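Local coordinates for protein putative methylase (Clostridium difficile, PDB 3LDU) that probably methylates guanine bases of ribosomal RNA, and binds GTP in the pocket of its Rossmann-like methyltransferase domain, at residues D317-S320 with V321-L324; Q323-K326 with E327-Y330. One frame throughout, in Å; residues are numbered along the deposited sequence.

Contact 1. Residues D317-S320 with V321-L324; sequences DKDS and VKQL
The carbonyl oxygen D317 O is gripped by two donors, the backbone N of V321, one helical turn on, and the hydroxyl of S320. V321 N reaches D317 O at 3.1 Å, almost in line with the C=O bond. S320 OG gives its proton to the same D317 O at 2.9 Å, coming in off the C=O axis, 132° at the oxygen. Serine suits this place because its short side chain, OG lying between the backbone N and the carbonyl carbon (chi1 66°), folds back over its own helix to a carbonyl of the preceding turn. V321, buried where S320 is exposed, brings its methyl CG2 within 3.3 Å of D317 O. The D317 carboxylate leads away from residues 321-324, and its OD2 makes a salt bridge with R314. Three further i to i+4 bonds, from K322 N to K318 O, Q323 N to D319 O and L324 N to S320 O, continue the ladder of helix 315-333, the crossover helix of a beta-alpha-beta unit between strands 304-307 and 339-344 in the methyltransferase domain. On a partly exposed flank the aliphatic chains of K318 and K322 run across each other at a slant, and their CE atoms meet at 3.6 Å. Lysine suits this place, its methylenes packing while the ammonium groups spread apart, K318 NZ lying 4.8 Å from K322 NZ. K318 NZ has a weak hydrogen bond to the hydroxyl of Y346, a residue that the K322 side chain also touches. D319 lies alongside K322, but D319 OD2 remains 4.2 Å from K322 NZ, beyond a salt bridge, though the opposite charges may still favour this placement. L324, a pocket residue, turns its side chain inward against the bound GTP and M203.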
loop_
_atom_site.group_PDB
_atom_site.type_symbol
_atom_site.label_atom_id
_atom_site.label_comp_id
_atom_site.label_asym_id
_atom_site.label_seq_id
_atom_site.Cartn_x
_atom_site.Cartn_y
_atom_site.Cartn_z
ATOM N N ASP A 317 4.626 20.762 -20.839
ATOM C CA ASP A 317 3.821 21.133 -19.670
ATOM C C ASP A 317 4.608 21.889 -18.604
ATOM O O ASP A 317 4.023 22.523 -17.729
ATOM C CB ASP A 317 3.209 19.886 -19.023
ATOM C CG ASP A 317 2.266 19.151 -19.947
ATOM O OD1 ASP A 317 1.547 19.821 -20.724
ATOM O OD2 ASP A 317 2.239 17.903 -19.886
ATOM N N LYS A 318 5.933 21.813 -18.681
ATOM C CA LYS A 318 6.811 22.288 -17.611
ATOM C C LYS A 318 6.553 23.746 -17.201
ATOM O O LYS A 318 6.510 24.071 -16.013
ATOM C CB LYS A 318 8.279 22.092 -18.021
ATOM C CG LYS A 318 9.306 22.561 -17.002
ATOM C CD LYS A 318 10.661 22.788 -17.670
ATOM C CE LYS A 318 11.666 23.447 -16.731
ATOM N NZ LYS A 318 12.092 22.542 -15.625
ATOM N N ASP A 319 6.379 24.627 -18.174
ATOM C CA ASP A 319 6.197 26.038 -17.847
ATOM C C ASP A 319 4.881 26.316 -17.098
ATOM O O ASP A 319 4.859 27.083 -16.133
ATOM C CB ASP A 319 6.311 26.900 -19.106
ATOM C CG ASP A 319 7.700 26.851 -19.715
ATOM O OD1 ASP A 319 7.838 26.341 -20.847
ATOM O OD2 ASP A 319 8.659 27.310 -19.054
ATOM N N SER A 320 3.786 25.704 -17.540
ATOM C CA SER A 320 2.502 25.934 -16.883
ATOM C C SER A 320 2.535 25.379 -15.462
ATOM O O SER A 320 1.976 25.975 -14.543
ATOM C CB SER A 320 1.341 25.327 -17.673
ATOM O OG SER A 320 1.427 23.919 -17.698
ATOM N N VAL A 321 3.206 24.246 -15.279
ATOM C CA VAL A 321 3.317 23.652 -13.951
ATOM C C VAL A 321 4.140 24.510 -12.975
ATOM O O VAL A 321 3.789 24.634 -11.798
ATOM C CB VAL A 321 3.848 22.210 -14.018
ATOM C CG1 VAL A 321 3.999 21.628 -12.618
ATOM C CG2 VAL A 321 2.891 21.352 -14.842
ATOM N N LYS A 322 5.225 25.107 -13.465
ATOM C CA LYS A 322 5.996 26.052 -12.660
ATOM C C LYS A 322 5.148 27.223 -12.152
ATOM O O LYS A 322 5.246 27.610 -10.983
ATOM C CB LYS A 322 7.210 26.571 -13.435
ATOM C CG LYS A 322 8.349 25.577 -13.539
ATOM C CD LYS A 322 9.668 26.285 -13.838
ATOM C CE LYS A 322 9.961 26.346 -15.326
ATOM N NZ LYS A 322 11.138 27.230 -15.618
ATOM N N GLN A 323 4.328 27.796 -13.033
ATOM C CA GLN A 323 3.442 28.882 -12.633
ATOM C C GLN A 323 2.403 28.414 -11.614
ATOM O O GLN A 323 2.070 29.139 -10.678
ATOM C CB GLN A 323 2.759 29.517 -13.844
ATOM C CG GLN A 323 1.863 30.705 -13.487
ATOM C CD GLN A 323 2.638 31.920 -12.968
ATOM O OE1 GLN A 323 3.796 32.142 -13.334
ATOM N NE2 GLN A 323 1.992 32.714 -12.120
ATOM N N LEU A 324 1.897 27.198 -11.795
ATOM C CA LEU A 324 0.940 26.640 -10.854
ATOM C C LEU A 324 1.552 26.599 -9.454
ATOM O O LEU A 324 0.938 27.027 -8.479
ATOM C CB LEU A 324 0.529 25.233 -11.289
ATOM C CG LEU A 324 -0.308 24.474 -10.262
ATOM C CD1 LEU A 324 -1.640 25.174 -10.055
ATOM C CD2 LEU A 324 -0.524 23.034 -10.719
#

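Contact 2. Residues Q323-K326 with E327-Y330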
loop_
_atom_site.group_PDB
_atom_site.type_symbol
_atom_site.label_atom_id
_atom_site.label_comp_id
_atom_site.label_asym_id
_atom_site.label_seq_id
_atom_site.Cartn_x
_atom_site.Cartn_y
_atom_site.Cartn_z
ATOM N N GLN A 323 4.328 27.796 -13.033
ATOM C CA GLN A 323 3.442 28.882 -12.633
ATOM C C GLN A 323 2.403 28.414 -11.614
ATOM O O GLN A 323 2.070 29.139 -10.678
ATOM C CB GLN A 323 2.759 29.517 -13.844
ATOM C CG GLN A 323 1.863 30.705 -13.487
ATOM C CD GLN A 323 2.638 31.920 -12.968
ATOM O OE1 GLN A 323 3.796 32.142 -13.334
ATOM N NE2 GLN A 323 1.992 32.714 -12.120
ATOM N N LEU A 324 1.897 27.198 -11.795
ATOM C CA LEU A 324 0.940 26.640 -10.854
ATOM C C LEU A 324 1.552 26.599 -9.454
ATOM O O LEU A 324 0.938 27.027 -8.479
ATOM C CB LEU A 324 0.529 25.233 -11.289
ATOM C CG LEU A 324 -0.308 24.474 -10.262
ATOM C CD1 LEU A 324 -1.640 25.174 -10.055
ATOM C CD2 LEU A 324 -0.524 23.034 -10.719
ATOM N N TYR A 325 2.780 26.096 -9.362
ATOM C CA TYR A 325 3.467 26.005 -8.078
ATOM C C TYR A 325 3.581 27.385 -7.408
ATOM O O TYR A 325 3.343 27.516 -6.210
ATOM C CB TYR A 325 4.846 25.365 -8.253
ATOM C CG TYR A 325 4.817 23.888 -8.642
ATOM C CD1 TYR A 325 3.675 23.115 -8.459
ATOM C CD2 TYR A 325 5.931 23.280 -9.204
ATOM C CE1 TYR A 325 3.650 21.765 -8.816
ATOM C CE2 TYR A 325 5.917 21.941 -9.567
ATOM C CZ TYR A 325 4.783 21.189 -9.372
ATOM O OH TYR A 325 4.801 19.860 -9.738
ATOM N N LYS A 326 3.935 28.413 -8.182
ATOM C CA LYS A 326 4.034 29.770 -7.649
ATOM C C LYS A 326 2.670 30.244 -7.152
ATOM O O LYS A 326 2.530 30.779 -6.051
ATOM C CB LYS A 326 4.543 30.726 -8.733
ATOM C CG LYS A 326 4.713 32.152 -8.277
ATOM C CD LYS A 326 5.026 33.051 -9.473
ATOM C CE LYS A 326 6.236 32.542 -10.252
ATOM N NZ LYS A 326 7.490 32.683 -9.460
ATOM N N GLU A 327 1.658 30.024 -7.973
ATOM C CA GLU A 327 0.304 30.424 -7.606
ATOM C C GLU A 327 -0.223 29.686 -6.373
ATOM O O GLU A 327 -0.874 30.291 -5.516
ATOM C CB GLU A 327 -0.623 30.312 -8.810
ATOM C CG GLU A 327 -0.246 31.346 -9.884
ATOM C CD GLU A 327 -1.026 31.199 -11.179
ATOM O OE1 GLU A 327 -2.038 30.478 -11.199
ATOM O OE2 GLU A 327 -0.623 31.821 -12.185
ATOM N N LEU A 328 0.074 28.390 -6.266
ATOM C CA LEU A 328 -0.259 27.650 -5.055
ATOM C C LEU A 328 0.424 28.219 -3.809
ATOM O O LEU A 328 -0.197 28.349 -2.751
ATOM C CB LEU A 328 0.110 26.166 -5.193
ATOM C CG LEU A 328 -0.638 25.396 -6.280
ATOM C CD1 LEU A 328 -0.055 23.993 -6.409
ATOM C CD2 LEU A 328 -2.150 25.328 -6.010
ATOM N N GLY A 329 1.715 28.520 -3.922
ATOM C CA GLY A 329 2.446 29.087 -2.803
ATOM C C GLY A 329 1.785 30.369 -2.321
ATOM O O GLY A 329 1.572 30.553 -1.121
ATOM N N TYR A 330 1.450 31.248 -3.262
ATOM C CA TYR A 330 0.787 32.508 -2.919
ATOM C C TYR A 330 -0.514 32.252 -2.161
ATOM O O TYR A 330 -0.728 32.817 -1.089
ATOM C CB TYR A 330 0.549 33.349 -4.176
ATOM C CG TYR A 330 -0.204 34.646 -3.962
ATOM C CD1 TYR A 330 0.411 35.745 -3.368
ATOM C CD2 TYR A 330 -1.521 34.787 -4.388
ATOM C CE1 TYR A 330 -0.273 36.937 -3.187
ATOM C CE2 TYR A 330 -2.213 35.979 -4.214
ATOM C CZ TYR A 330 -1.586 37.048 -3.612
ATOM O OH TYR A 330 -2.276 38.230 -3.436
#
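Q323 reaches forward one turn to E327, donating from its amide NE2 to the carboxylate oxygen OE2 of E327 at 2.8 Å. The bend in the glutamine at chi2 (67°) carries the amide along the helix surface, while the glutamate is extended beyond CG. E327 OE2 is approached from its anti side and lies close to the plane of the amide, although amide and carboxylate planes are turned 65° apart. Long polar chains suit this largely open flank, where E327 also touches T294. The backbone repeats the same spacing, with E327 N bonded to Q323 O. L324 comes next, and its carbonyl O takes the N of L328 at 2.7 Å. The two side chains cross, CG of L324 lying 3.9 Å from CD1 of L328, branched apolar chains that suit the buried face. L328 also packs on M203 and lies about 4 Å, side chain to side chain, from A293, a GTP-binding residue, beside the site that L324 touches. Y325 presents the edge of its ring to L328, with Y325 CD1 4.3 Å from L328 CD1, and Y325 O receives the N of G329. Tyrosine suits this buried place because its ring packs among L328, Y346 and F349, meeting the last two edge-to-face, while P310 O and T344 OG1 satisfy its hydroxyl by hydrogen bonds. K326 closes the segment on the exposed side, where its carbonyl O accepts from Y330 N. Against helix 349-353, Y325 touches E352 and L328 touches F353, and the bond of Y325 to T344 ties helix 315-333 to the end of strand 339-344.

Along the chain, strand 304-307 leads into helix 315-333, which carries both contacts before strand 339-344 returns to the sheet. Contact 1 comes first, and contact 2 begins on the segment where it ends; Q323 and L324 belong to both. Neither closes a loop, since each joins consecutive turns, and the two overlap in series without nesting or crossing. Q323 passes the helix ladder on from D319 to E327, and L324 does so from S320 to L328. L324 also places the overlap beside the bound GTP, while contact 2 continues toward helix 349-353. The centres of contact 1 and contact 2 lie about 9 Å apart, within one beta-alpha-beta crossover.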